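Local coordinates for DNA repair protein RAD7 (Saccharomyces cerevisiae, PDB 5ZB2), which acts in the global genome repair complex, promoting nucleotide excision repair of damage in nontranscribed DNA, and here contributes its Elc1-binding leucine-rich-repeat portion, at residues Ala48-Leu53 / Gln69-Thr74; Glu104-Met109 / Ser130-Gly135; Val222-Ile227 / Thr250-Ile255; Val341-Pro346 / Gln365-Gln370; Thr349-Gly354 / Pro372-Ile377. One frame throughout, in Å; residues are numbered along the deposited sequence.

The five contacts follow the chain along the leucine-rich-repeat arc, from the helical N-terminal end to the last repeats. Interaction 1 is the most buried, a greasy junction of leucines and a phenylalanine with no polar bond across it. Interactions 2 and 5 join neighbouring parallel strands, the first in a long regular ladder and the second in a short one near the C-terminal end. Interactions 3 and 4 belong to the helical side: the first is dominated by a carboxylate near two helix starts, the second by loop-to-helix packing. Interactions 4 and 5 touch, Leu343 and Leu367 packing on Leu351, and share one hydrophobic core; their centres are about 10 Å apart.

Interaction 1: Ala48-Leu53 / Gln69-Thr74; sequences ANLNNL and QLFLKT
Phe71 presents the rim of its ring to the first turn of helix 50-59: CE2 lies 3.3 Å from the carbonyl O of Leu50, which sits at the ring edge and near its plane. The slightly positive C-H edge of an aromatic ring suits such a carbonyl, so the approach is probably mildly favourable. One turn on, Leu53 meets the ring obliquely, its CG 3.9 Å from Phe71 CZ, while Leu53 CD2 reaches Leu70 CB at 4.3 Å. With CG anti to its backbone N (chi1 175°), Leu53 turns its CG and the CD2 methyl to the ring, and the same CD2 on to Leu70. The side chain of Leu50 adds to this: its CD2 lies 4.3 Å from Phe71 CD2, and its CD1 meets the end of Thr74, 3.9 Å from CG2. A branched leucine suits position 50 because its two methyls can touch two neighbours at once. Thr74 offers a methyl to the apolar side while its hydroxyl is hydrogen-bonded to the backbone N of Leu76, which helps to fix its rotation. Further out, Phe71 makes an edge-to-face pair with Phe81 and packs on Ala54 and Leu57 of the same helix that bears Leu50, while Leu53 touches Leu92 of the Elongin-C chain. The junction thus lies between helix 50-59 and the long helix 8-41, whose Leu38 packs on Leu70, with strand 78-81 bordering it through Phe81.

Interaction 2: Glu104-Met109 / Ser130-Gly135; sequences ELSLQM and SLNLDG
The amides of Gln108 and Asn132 stand almost perpendicular, their planes 85° apart. Gln108 NE2 donates to Asn132 OD1 at 2.9 Å, the acceptor lying in the Gln108 amide plane, yet the donor stands above the Asn132 carbonyl plane rather than on a lone pair. The same NE2 also gives a bond to Ser106 OG (2.8 Å). A bend at chi2 (-67°) folds the glutamine chain back over its own strand and its neighbour, and its OE1 shares a water with Asp134 OD2; Asp134 OD1 is held by Asn162. An alanine at Gln108 is likely to leave Asn132 OD1 and Ser106 OG without this shared donor and let both groups turn. Beneath runs the parallel ladder expected of leucine-rich repeats, with Leu105 and Leu107 in register with Leu131 and Leu133. Leu107 N to Asn132 O is the shortest of its regular bonds at 2.7 Å. The leucines occupy the sheet face that looks toward the helices, side by side and pointing the same way: Leu107 CB lies 3.7 Å from Leu133 CD2, and Leu105 CB 4.0 Å from Leu131 CD1. Polar residues suit the opposite face, where Ser130 OG, bonded to Glu157, also receives a water that donates to Leu105 O.

Interaction 3: Val222-Ile227 / Thr250-Ile255; sequences VNDEII and TDSMII
Asp224 grips Thr250 with both carboxylate oxygens. Its OD1 accepts from the backbone N of Thr250 at 2.9 Å through the syn lone pair, in a nearly straight bond (167° at the hydrogen), while OD2 receives the Thr250 hydroxyl at 2.8 Å from above the carboxylate plane. Having given its proton to Asp224, Thr250 OG1 still accepts from Ser252 N at 3.2 Å, which makes it the N-cap of helix 251-261. Its chi1 of 72°, placing the oxygen between backbone N and carbonyl carbon, lets one hydroxyl serve both partners. Aspartate suits this place: it is short enough to turn two oxygens to one residue, and its negative charge near the starts of two helices would probably be welcomed by their dipoles. An asparagine in its place, with one acceptor oxygen instead of two, would probably leave either the backbone N or the hydroxyl of Thr250 without its mate.

Tight packing lies deeper, where Ile227 and Met253 are buried: Ile227 CG2 presses on Met253 CG at 3.4 Å, the methionine chain bending away past it. Met253 CB also touches Asp224 OD1, so the charged group borders the apolar one. The partly exposed flank is looser; Ser252 merely brushes the aspartate, its CB 3.9 Å from Asp224 OD2. Asn223 caps the first helix through Ile226 N. Two successive capped helices packed start beside start, one tied to the other's cap residue, fit the helical outer layer of a leucine-rich-repeat solenoid.

Interaction 4: Val341-Pro346 / Gln365-Gln370; sequences VALACP and QMLGEQ
Gln370 lays its aliphatic part against the loop, CB 3.9 Å from Ala344 CB, and buries more surface than any other residue of the contact. Because CG is anti to the carbonyl carbon and the chain is extended beyond it, the side chain runs along the loop until its CD lies 3.8 Å from Val341 O. The small Ala344 suits this place, since it lets the backbone come close: Ala344 CA makes a C-H contact of 3.5 Å with the backbone O of Gln370. Val341, next in buried area, is met by Met366, whose bent end brings CE to 3.9 Å from Val341 N and 4.3 Å from Val341 CG2; a flexible thioether fits such an uneven, partly polar surface. Leu343 supplies the hydrophobic inner side, crossing Leu367 with CD2 to CD2 at 3.9 Å. It sits at the centre of an inverse gamma turn closed by Ala344 N and Ala342 O (2.8 Å), a kink that swings the chain from helix 337-341 toward strand 350-352. The Asn371 amide also bonds Leu367 O. Apolar contact thus holds the inside, while Leu343 O and Cys345 N, backbone atoms of the loop, are answered by that same amide just past helix 361-370.

Interaction 5: Thr349-Gly354 / Pro372-Ile377; sequences TYLDLG and PNLTVI
Thr349 and Thr375 start a short parallel pairing, the two segments running 24° apart. Thr349 O accepts from Thr375 N at 3.0 Å in an almost straight bond (171° at the hydrogen) and from Thr375 OG1 at 3.2 Å, the two donors arriving from opposite faces of the carbonyl plane; Val376 N adds a weak third bond. Threonine is apt here, because chi1 of 68° turns its hydroxyl back to the very carbonyl that its own N-H uses. Beyond it follow two parallel bridges: Leu351 N donates to Val376 O at 3.1 Å, and Ile377 CA makes a C-H contact with Leu351 O. Tyr350 and Val376 share one face, crossing obliquely with CD1 of the ring 4.0 Å from Val376 CB. On the other face the apolar residues gather. Leu374, its CG anti to the backbone N, places CD1 3.9 Å from Leu351 CB, and Leu353 CD1 lies alongside Ile377 CG2, also at 3.9 Å. Helix 361-370 covers these side chains, its Leu367 touching Leu351 and Leu353, and its Ile364 touching Ile377. At the end of the strand, Asp352 OD1 accepts from Gly354 N at 2.9 Å in an Asx turn and also bonds Asn330. Strand, helix and next parallel strand, with leucines and isoleucine turned to the helix, make the arrangement typical of the leucine-rich-repeat solenoid.

Interaction 1: Ala48-Leu53 / Gln69-Thr74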
# COMPACT_ATOMS: atom_id res chain seq x y z
N ALA A 48 25.45 10.82 6.46
CA ALA A 48 26.25 10.30 7.57
C ALA A 48 25.52 10.37 8.90
O ALA A 48 25.89 9.66 9.83
CB ALA A 48 27.58 11.06 7.66
N ASN A 49 24.50 11.23 9.01
CA ASN A 49 23.74 11.39 10.24
C ASN A 49 22.36 10.75 10.19
O ASN A 49 21.63 10.84 11.18
CB ASN A 49 23.60 12.88 10.57
CG ASN A 49 24.84 13.46 11.21
OD1 ASN A 49 25.51 12.80 11.99
ND2 ASN A 49 25.15 14.72 10.89
N LEU A 50 21.99 10.12 9.07
CA LEU A 50 20.65 9.55 8.97
C LEU A 50 20.44 8.44 10.00
O LEU A 50 19.36 8.33 10.59
CB LEU A 50 20.40 9.02 7.56
CG LEU A 50 20.11 10.07 6.47
CD1 LEU A 50 19.90 9.39 5.13
CD2 LEU A 50 18.90 10.93 6.82
N ASN A 51 21.46 7.62 10.23
CA ASN A 51 21.33 6.56 11.23
C ASN A 51 21.23 7.14 12.64
O ASN A 51 20.49 6.61 13.48
CB ASN A 51 22.50 5.59 11.14
CG ASN A 51 22.28 4.51 10.11
OD1 ASN A 51 21.25 3.83 10.12
ND2 ASN A 51 23.23 4.34 9.20
N ASN A 52 21.97 8.22 12.91
CA ASN A 52 21.83 8.89 14.20
C ASN A 52 20.42 9.44 14.37
O ASN A 52 19.85 9.37 15.47
CB ASN A 52 22.87 10.01 14.32
CG ASN A 52 24.28 9.48 14.44
OD1 ASN A 52 25.17 9.87 13.67
ND2 ASN A 52 24.51 8.60 15.41
N LEU A 53 19.85 9.99 13.31
CA LEU A 53 18.47 10.48 13.38
C LEU A 53 17.51 9.33 13.66
O LEU A 53 16.64 9.44 14.53
CB LEU A 53 18.11 11.18 12.07
CG LEU A 53 16.66 11.66 11.92
CD1 LEU A 53 16.26 12.61 13.04
CD2 LEU A 53 16.47 12.33 10.56
N GLN A 69 9.35 9.34 6.27
CA GLN A 69 9.59 10.09 5.05
C GLN A 69 10.89 10.87 5.10
O GLN A 69 11.39 11.27 4.04
CB GLN A 69 8.41 11.04 4.79
CG GLN A 69 7.11 10.30 4.50
CD GLN A 69 5.95 11.23 4.31
OE1 GLN A 69 5.49 11.46 3.18
NE2 GLN A 69 5.46 11.79 5.40
N LEU A 70 11.45 11.09 6.29
CA LEU A 70 12.75 11.73 6.42
C LEU A 70 13.87 10.91 5.79
O LEU A 70 14.93 11.45 5.46
CB LEU A 70 13.06 11.98 7.90
CG LEU A 70 12.04 12.84 8.66
CD1 LEU A 70 12.16 12.64 10.16
CD2 LEU A 70 12.22 14.30 8.29
N PHE A 71 13.65 9.60 5.61
CA PHE A 71 14.70 8.69 5.18
C PHE A 71 14.52 8.23 3.73
O PHE A 71 15.23 7.31 3.30
CB PHE A 71 14.74 7.47 6.11
CG PHE A 71 14.89 7.82 7.55
CD1 PHE A 71 13.79 8.11 8.34
CD2 PHE A 71 16.15 7.86 8.14
CE1 PHE A 71 13.93 8.43 9.67
CE2 PHE A 71 16.30 8.18 9.47
CZ PHE A 71 15.19 8.47 10.24
N LEU A 72 13.61 8.84 2.98
CA LEU A 72 13.28 8.36 1.65
C LEU A 72 14.04 9.13 0.57
O LEU A 72 14.34 10.32 0.72
CB LEU A 72 11.77 8.48 1.39
CG LEU A 72 10.86 7.65 2.29
CD1 LEU A 72 9.40 7.86 1.91
CD2 LEU A 72 11.20 6.17 2.25
N LYS A 73 14.35 8.43 -0.52
CA LYS A 73 15.05 9.00 -1.67
C LYS A 73 16.39 9.62 -1.25
O LYS A 73 16.68 10.79 -1.50
CB LYS A 73 14.18 10.03 -2.39
CG LYS A 73 12.98 9.43 -3.14
CD LYS A 73 13.39 8.33 -4.12
CE LYS A 73 14.46 8.78 -5.10
NZ LYS A 73 14.90 7.66 -5.99
N THR A 74 17.21 8.80 -0.60
CA THR A 74 18.59 9.14 -0.29
C THR A 74 19.52 8.12 -0.95
O THR A 74 19.07 7.08 -1.45
CB THR A 74 18.84 9.16 1.23
OG1 THR A 74 18.96 7.82 1.72
CG2 THR A 74 17.70 9.87 1.96

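Interaction 2: Glu104-Met109 / Ser130-Gly135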
# COMPACT_ATOMS: atom_id res chain seq x y z
N GLU A 104 22.57 -2.97 3.14
CA GLU A 104 22.44 -3.53 4.48
C GLU A 104 21.25 -2.87 5.16
O GLU A 104 21.16 -1.63 5.17
CB GLU A 104 23.71 -3.31 5.30
CG GLU A 104 24.98 -3.76 4.59
CD GLU A 104 26.20 -3.72 5.48
OE1 GLU A 104 26.09 -3.25 6.63
OE2 GLU A 104 27.28 -4.16 5.02
N LEU A 105 20.36 -3.68 5.71
CA LEU A 105 19.16 -3.18 6.36
C LEU A 105 18.91 -3.96 7.64
O LEU A 105 18.93 -5.19 7.63
CB LEU A 105 17.94 -3.29 5.43
CG LEU A 105 16.62 -2.74 5.97
CD1 LEU A 105 16.69 -1.24 6.20
CD2 LEU A 105 15.49 -3.08 5.01
N SER A 106 18.69 -3.23 8.73
CA SER A 106 18.37 -3.83 10.02
C SER A 106 17.04 -3.28 10.49
O SER A 106 16.91 -2.06 10.69
CB SER A 106 19.48 -3.55 11.04
OG SER A 106 19.13 -4.07 12.31
N LEU A 107 16.06 -4.16 10.67
CA LEU A 107 14.72 -3.80 11.11
C LEU A 107 14.47 -4.49 12.46
O LEU A 107 14.17 -5.68 12.51
CB LEU A 107 13.67 -4.22 10.08
CG LEU A 107 13.87 -3.67 8.66
CD1 LEU A 107 12.81 -4.21 7.69
CD2 LEU A 107 13.86 -2.15 8.67
N GLN A 108 14.61 -3.73 13.54
CA GLN A 108 14.48 -4.26 14.89
C GLN A 108 13.09 -3.93 15.42
O GLN A 108 12.63 -2.79 15.31
CB GLN A 108 15.56 -3.69 15.81
CG GLN A 108 16.99 -3.87 15.29
CD GLN A 108 17.43 -5.33 15.26
OE1 GLN A 108 17.41 -6.02 16.28
NE2 GLN A 108 17.82 -5.80 14.09
N MET A 109 12.42 -4.93 16.00
CA MET A 109 11.05 -4.78 16.48
C MET A 109 10.11 -4.46 15.31
O MET A 109 9.38 -3.47 15.33
CB MET A 109 10.96 -3.72 17.57
CG MET A 109 11.95 -3.93 18.72
SD MET A 109 11.83 -2.68 20.02
CE MET A 109 10.21 -3.04 20.69
N SER A 130 22.49 -7.81 3.09
CA SER A 130 22.47 -8.02 4.53
C SER A 130 21.11 -7.61 5.09
O SER A 130 20.67 -6.48 4.87
CB SER A 130 23.58 -7.23 5.22
OG SER A 130 23.40 -7.19 6.62
N LEU A 131 20.46 -8.52 5.82
CA LEU A 131 19.17 -8.24 6.43
C LEU A 131 19.17 -8.75 7.86
O LEU A 131 19.44 -9.93 8.10
CB LEU A 131 18.03 -8.88 5.63
CG LEU A 131 16.60 -8.47 6.03
CD1 LEU A 131 16.37 -6.97 5.83
CD2 LEU A 131 15.57 -9.26 5.24
N ASN A 132 18.85 -7.86 8.80
CA ASN A 132 18.72 -8.19 10.22
C ASN A 132 17.31 -7.87 10.67
O ASN A 132 16.87 -6.71 10.58
CB ASN A 132 19.75 -7.42 11.05
CG ASN A 132 19.80 -7.85 12.51
OD1 ASN A 132 18.80 -8.28 13.08
ND2 ASN A 132 20.97 -7.72 13.12
N LEU A 133 16.58 -8.88 11.14
CA LEU A 133 15.19 -8.73 11.55
C LEU A 133 15.02 -9.24 12.97
O LEU A 133 15.42 -10.37 13.28
CB LEU A 133 14.24 -9.49 10.61
CG LEU A 133 14.30 -9.16 9.12
CD1 LEU A 133 13.37 -10.08 8.34
CD2 LEU A 133 13.96 -7.70 8.85
N ASP A 134 14.39 -8.42 13.81
CA ASP A 134 14.13 -8.78 15.20
C ASP A 134 12.63 -8.66 15.48
O ASP A 134 12.09 -7.55 15.56
CB ASP A 134 14.91 -7.88 16.15
CG ASP A 134 14.66 -8.21 17.61
OD1 ASP A 134 14.09 -9.28 17.89
OD2 ASP A 134 15.04 -7.39 18.48
N GLY A 135 11.96 -9.77 15.60
CA GLY A 135 10.56 -9.79 15.85
C GLY A 135 9.60 -9.87 14.68
O GLY A 135 8.52 -9.40 14.82
O HOH W 1 21.63 -6.09 8.17
O HOH W 2 17.26 -5.60 18.92

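Interaction 3: Val222-Ile227 / Thr250-Ile255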
# COMPACT_ATOMS: atom_id res chain seq x y z
N VAL A 222 22.56 -27.23 21.22
CA VAL A 222 23.80 -26.50 20.93
C VAL A 222 24.86 -27.09 21.85
O VAL A 222 25.09 -26.58 22.95
CB VAL A 222 23.65 -24.99 21.13
CG1 VAL A 222 24.99 -24.28 20.92
CG2 VAL A 222 22.58 -24.42 20.19
N ASN A 223 25.50 -28.17 21.42
CA ASN A 223 26.44 -28.90 22.27
C ASN A 223 27.87 -28.70 21.79
O ASN A 223 28.12 -28.13 20.72
CB ASN A 223 26.08 -30.39 22.30
CG ASN A 223 26.03 -31.02 20.93
OD1 ASN A 223 26.76 -30.63 20.02
ND2 ASN A 223 25.16 -32.00 20.77
N ASP A 224 28.81 -29.17 22.61
CA ASP A 224 30.23 -29.01 22.31
C ASP A 224 30.56 -29.52 20.91
O ASP A 224 31.25 -28.85 20.14
CB ASP A 224 31.07 -29.75 23.35
CG ASP A 224 30.93 -29.16 24.73
OD1 ASP A 224 30.99 -27.92 24.86
OD2 ASP A 224 30.76 -29.94 25.69
N GLU A 225 30.06 -30.72 20.58
CA GLU A 225 30.41 -31.34 19.30
C GLU A 225 30.06 -30.44 18.13
O GLU A 225 30.84 -30.31 17.18
CB GLU A 225 29.71 -32.69 19.18
CG GLU A 225 30.26 -33.58 18.06
CD GLU A 225 29.55 -34.92 17.98
OE1 GLU A 225 29.25 -35.36 16.85
OE2 GLU A 225 29.30 -35.53 19.04
N ILE A 226 28.88 -29.81 18.17
CA ILE A 226 28.45 -28.96 17.06
C ILE A 226 29.34 -27.73 16.95
O ILE A 226 29.74 -27.33 15.85
CB ILE A 226 26.97 -28.58 17.22
CG1 ILE A 226 26.09 -29.83 17.06
CG2 ILE A 226 26.56 -27.51 16.21
CD1 ILE A 226 24.63 -29.62 17.40
N ILE A 227 29.65 -27.10 18.08
CA ILE A 227 30.44 -25.87 18.04
C ILE A 227 31.88 -26.15 17.64
O ILE A 227 32.51 -25.34 16.96
CB ILE A 227 30.37 -25.15 19.40
CG1 ILE A 227 28.92 -24.78 19.74
CG2 ILE A 227 31.28 -23.92 19.42
CD1 ILE A 227 28.23 -23.90 18.70
N THR A 250 30.77 -26.75 27.45
CA THR A 250 31.73 -27.02 28.52
C THR A 250 33.13 -26.66 28.06
O THR A 250 33.35 -26.19 26.94
CB THR A 250 31.69 -28.49 28.95
OG1 THR A 250 32.27 -29.30 27.92
CG2 THR A 250 30.26 -28.95 29.19
N ASP A 251 34.11 -26.90 28.94
CA ASP A 251 35.50 -26.64 28.60
C ASP A 251 35.91 -27.37 27.33
O ASP A 251 36.85 -26.93 26.64
CB ASP A 251 36.41 -27.05 29.76
CG ASP A 251 36.39 -26.05 30.91
OD1 ASP A 251 35.80 -24.96 30.75
OD2 ASP A 251 36.99 -26.36 31.96
N SER A 252 35.23 -28.47 27.00
CA SER A 252 35.55 -29.20 25.77
C SER A 252 35.50 -28.28 24.56
O SER A 252 36.38 -28.32 23.69
CB SER A 252 34.59 -30.37 25.60
OG SER A 252 34.78 -30.99 24.35
N MET A 253 34.46 -27.44 24.48
CA MET A 253 34.39 -26.46 23.40
C MET A 253 35.59 -25.53 23.43
O MET A 253 36.09 -25.12 22.38
CB MET A 253 33.09 -25.66 23.51
CG MET A 253 32.84 -24.70 22.37
SD MET A 253 33.59 -23.07 22.60
CE MET A 253 32.49 -22.36 23.83
N ILE A 254 36.07 -25.20 24.63
CA ILE A 254 37.19 -24.28 24.76
C ILE A 254 38.49 -24.97 24.36
O ILE A 254 39.31 -24.40 23.62
CB ILE A 254 37.28 -23.73 26.19
CG1 ILE A 254 35.97 -23.07 26.62
CG2 ILE A 254 38.46 -22.76 26.33
CD1 ILE A 254 35.59 -21.83 25.84
N ILE A 255 38.70 -26.19 24.84
CA ILE A 255 39.97 -26.88 24.62
C ILE A 255 40.03 -27.45 23.21
O ILE A 255 41.03 -27.28 22.50
CB ILE A 255 40.15 -27.98 25.68
CG1 ILE A 255 40.10 -27.39 27.10
CG2 ILE A 255 41.47 -28.73 25.46
CD1 ILE A 255 41.12 -26.30 27.36

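Interaction 4: Val341-Pro346 / Gln365-Gln370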
# COMPACT_ATOMS: atom_id res chain seq x y z
N VAL A 341 43.35 -4.90 39.19
CA VAL A 341 44.68 -4.30 39.18
C VAL A 341 45.21 -4.23 37.75
O VAL A 341 45.78 -3.22 37.33
CB VAL A 341 45.63 -5.07 40.10
CG1 VAL A 341 47.03 -4.48 40.05
CG2 VAL A 341 45.12 -5.06 41.53
N ALA A 342 45.00 -5.30 36.98
CA ALA A 342 45.48 -5.36 35.61
C ALA A 342 44.57 -4.65 34.62
O ALA A 342 44.96 -4.47 33.46
CB ALA A 342 45.64 -6.82 35.18
N LEU A 343 43.37 -4.25 35.04
CA LEU A 343 42.40 -3.65 34.13
C LEU A 343 42.75 -2.17 33.94
O LEU A 343 42.15 -1.27 34.53
CB LEU A 343 40.98 -3.83 34.66
CG LEU A 343 39.83 -3.37 33.76
CD1 LEU A 343 39.91 -4.03 32.39
CD2 LEU A 343 38.49 -3.67 34.42
N ALA A 344 43.75 -1.93 33.09
CA ALA A 344 44.20 -0.58 32.76
C ALA A 344 44.21 -0.47 31.23
O ALA A 344 45.18 -0.87 30.58
CB ALA A 344 45.58 -0.30 33.35
N CYS A 345 43.14 0.07 30.67
CA CYS A 345 42.92 0.08 29.24
C CYS A 345 42.79 1.51 28.73
O CYS A 345 41.97 2.28 29.25
CB CYS A 345 41.65 -0.71 28.90
SG CYS A 345 41.57 -2.34 29.67
N PRO A 346 43.55 1.90 27.70
CA PRO A 346 43.47 3.29 27.23
C PRO A 346 42.14 3.64 26.57
O PRO A 346 41.73 4.80 26.61
CB PRO A 346 44.64 3.40 26.24
CG PRO A 346 44.86 2.01 25.77
CD PRO A 346 44.54 1.12 26.94
N GLN A 365 37.74 3.59 42.65
CA GLN A 365 38.79 4.60 42.68
C GLN A 365 39.94 4.22 41.75
O GLN A 365 40.34 5.00 40.89
CB GLN A 365 39.30 4.77 44.12
CG GLN A 365 40.53 5.65 44.28
CD GLN A 365 40.27 7.12 43.98
OE1 GLN A 365 39.33 7.46 43.27
NE2 GLN A 365 41.10 7.99 44.54
N MET A 366 40.46 3.00 41.92
CA MET A 366 41.59 2.57 41.11
C MET A 366 41.23 2.54 39.63
O MET A 366 42.02 2.98 38.78
CB MET A 366 42.05 1.18 41.57
CG MET A 366 43.15 0.56 40.72
SD MET A 366 43.72 -1.01 41.39
CE MET A 366 42.20 -1.97 41.41
N LEU A 367 40.04 2.03 39.29
CA LEU A 367 39.64 1.95 37.89
C LEU A 367 39.53 3.33 37.26
O LEU A 367 39.95 3.54 36.12
CB LEU A 367 38.32 1.20 37.76
CG LEU A 367 38.34 -0.29 38.11
CD1 LEU A 367 36.94 -0.87 38.06
CD2 LEU A 367 39.27 -1.06 37.17
N GLY A 368 38.98 4.30 38.00
CA GLY A 368 38.85 5.64 37.47
C GLY A 368 40.18 6.27 37.11
O GLY A 368 40.25 7.10 36.19
N GLU A 369 41.25 5.89 37.80
CA GLU A 369 42.57 6.45 37.55
C GLU A 369 43.35 5.67 36.49
O GLU A 369 44.21 6.25 35.83
CB GLU A 369 43.38 6.50 38.84
CG GLU A 369 42.70 7.22 40.00
CD GLU A 369 42.23 8.62 39.63
OE1 GLU A 369 41.15 8.74 39.01
OE2 GLU A 369 42.93 9.59 39.96
N GLN A 370 43.06 4.38 36.32
CA GLN A 370 43.80 3.55 35.38
C GLN A 370 43.17 3.49 33.99
O GLN A 370 43.76 2.88 33.09
CB GLN A 370 43.92 2.12 35.93
CG GLN A 370 44.83 1.98 37.14
CD GLN A 370 45.00 0.54 37.57
OE1 GLN A 370 44.28 -0.35 37.10
NE2 GLN A 370 45.95 0.30 38.47

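Interaction 5: Thr349-Gly354 / Pro372-Ile377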
# COMPACT_ATOMS: atom_id res chain seq x y z
N THR A 349 35.64 2.34 27.62
CA THR A 349 34.65 3.37 27.92
C THR A 349 33.48 2.86 28.75
O THR A 349 32.91 3.65 29.51
CB THR A 349 34.10 3.98 26.63
OG1 THR A 349 33.28 3.02 25.95
CG2 THR A 349 35.23 4.43 25.72
N TYR A 350 33.11 1.59 28.63
CA TYR A 350 31.99 1.02 29.36
C TYR A 350 32.44 -0.25 30.08
O TYR A 350 33.13 -1.09 29.50
CB TYR A 350 30.81 0.69 28.43
CG TYR A 350 29.65 0.02 29.13
CD1 TYR A 350 28.69 0.77 29.80
CD2 TYR A 350 29.52 -1.36 29.13
CE1 TYR A 350 27.63 0.16 30.45
CE2 TYR A 350 28.47 -1.98 29.78
CZ TYR A 350 27.53 -1.22 30.43
OH TYR A 350 26.47 -1.83 31.08
N LEU A 351 32.02 -0.39 31.34
CA LEU A 351 32.40 -1.54 32.15
C LEU A 351 31.21 -1.95 33.01
O LEU A 351 30.74 -1.16 33.84
CB LEU A 351 33.62 -1.22 33.02
CG LEU A 351 34.15 -2.35 33.91
CD1 LEU A 351 34.64 -3.54 33.09
CD2 LEU A 351 35.26 -1.83 34.81
N ASP A 352 30.73 -3.18 32.82
CA ASP A 352 29.59 -3.71 33.56
C ASP A 352 30.12 -4.59 34.69
O ASP A 352 30.64 -5.68 34.45
CB ASP A 352 28.67 -4.50 32.63
CG ASP A 352 27.40 -4.98 33.33
OD1 ASP A 352 27.35 -4.99 34.58
OD2 ASP A 352 26.46 -5.37 32.61
N LEU A 353 30.00 -4.10 35.93
CA LEU A 353 30.42 -4.85 37.11
C LEU A 353 29.24 -5.22 38.00
O LEU A 353 29.43 -5.45 39.20
CB LEU A 353 31.45 -4.05 37.91
CG LEU A 353 32.73 -3.67 37.16
CD1 LEU A 353 33.63 -2.84 38.05
CD2 LEU A 353 33.47 -4.90 36.65
N GLY A 354 28.04 -5.29 37.43
CA GLY A 354 26.87 -5.64 38.20
C GLY A 354 26.98 -6.99 38.87
O GLY A 354 27.31 -7.99 38.23
N PRO A 372 41.62 6.14 31.37
CA PRO A 372 41.32 7.56 31.12
C PRO A 372 40.01 7.79 30.38
O PRO A 372 39.39 8.84 30.57
CB PRO A 372 42.53 8.03 30.30
CG PRO A 372 43.03 6.80 29.63
CD PRO A 372 42.81 5.69 30.61
N ASN A 373 39.58 6.85 29.55
CA ASN A 373 38.37 7.03 28.75
C ASN A 373 37.16 6.31 29.33
O ASN A 373 36.10 6.32 28.69
CB ASN A 373 38.62 6.56 27.31
CG ASN A 373 39.53 7.49 26.54
OD1 ASN A 373 39.50 8.71 26.74
ND2 ASN A 373 40.36 6.92 25.67
N LEU A 374 37.29 5.70 30.50
CA LEU A 374 36.15 5.03 31.12
C LEU A 374 35.13 6.07 31.58
O LEU A 374 35.48 6.99 32.33
CB LEU A 374 36.61 4.17 32.29
CG LEU A 374 35.57 3.28 32.96
CD1 LEU A 374 34.90 2.34 31.97
CD2 LEU A 374 36.21 2.48 34.08
N THR A 375 33.89 5.94 31.12
CA THR A 375 32.85 6.91 31.41
C THR A 375 31.67 6.35 32.19
O THR A 375 31.00 7.11 32.90
CB THR A 375 32.31 7.53 30.11
OG1 THR A 375 31.60 6.54 29.36
CG2 THR A 375 33.46 8.07 29.26
N VAL A 376 31.39 5.05 32.09
CA VAL A 376 30.25 4.44 32.78
C VAL A 376 30.70 3.14 33.42
O VAL A 376 31.39 2.32 32.79
CB VAL A 376 29.07 4.19 31.81
CG1 VAL A 376 27.89 3.56 32.56
CG2 VAL A 376 28.65 5.49 31.14
N ILE A 377 30.30 2.94 34.67
CA ILE A 377 30.54 1.70 35.41
C ILE A 377 29.24 1.31 36.08
O ILE A 377 28.73 2.05 36.93
CB ILE A 377 31.66 1.85 36.45
CG1 ILE A 377 32.98 2.28 35.79
CG2 ILE A 377 31.85 0.53 37.21
CD1 ILE A 377 34.06 2.63 36.79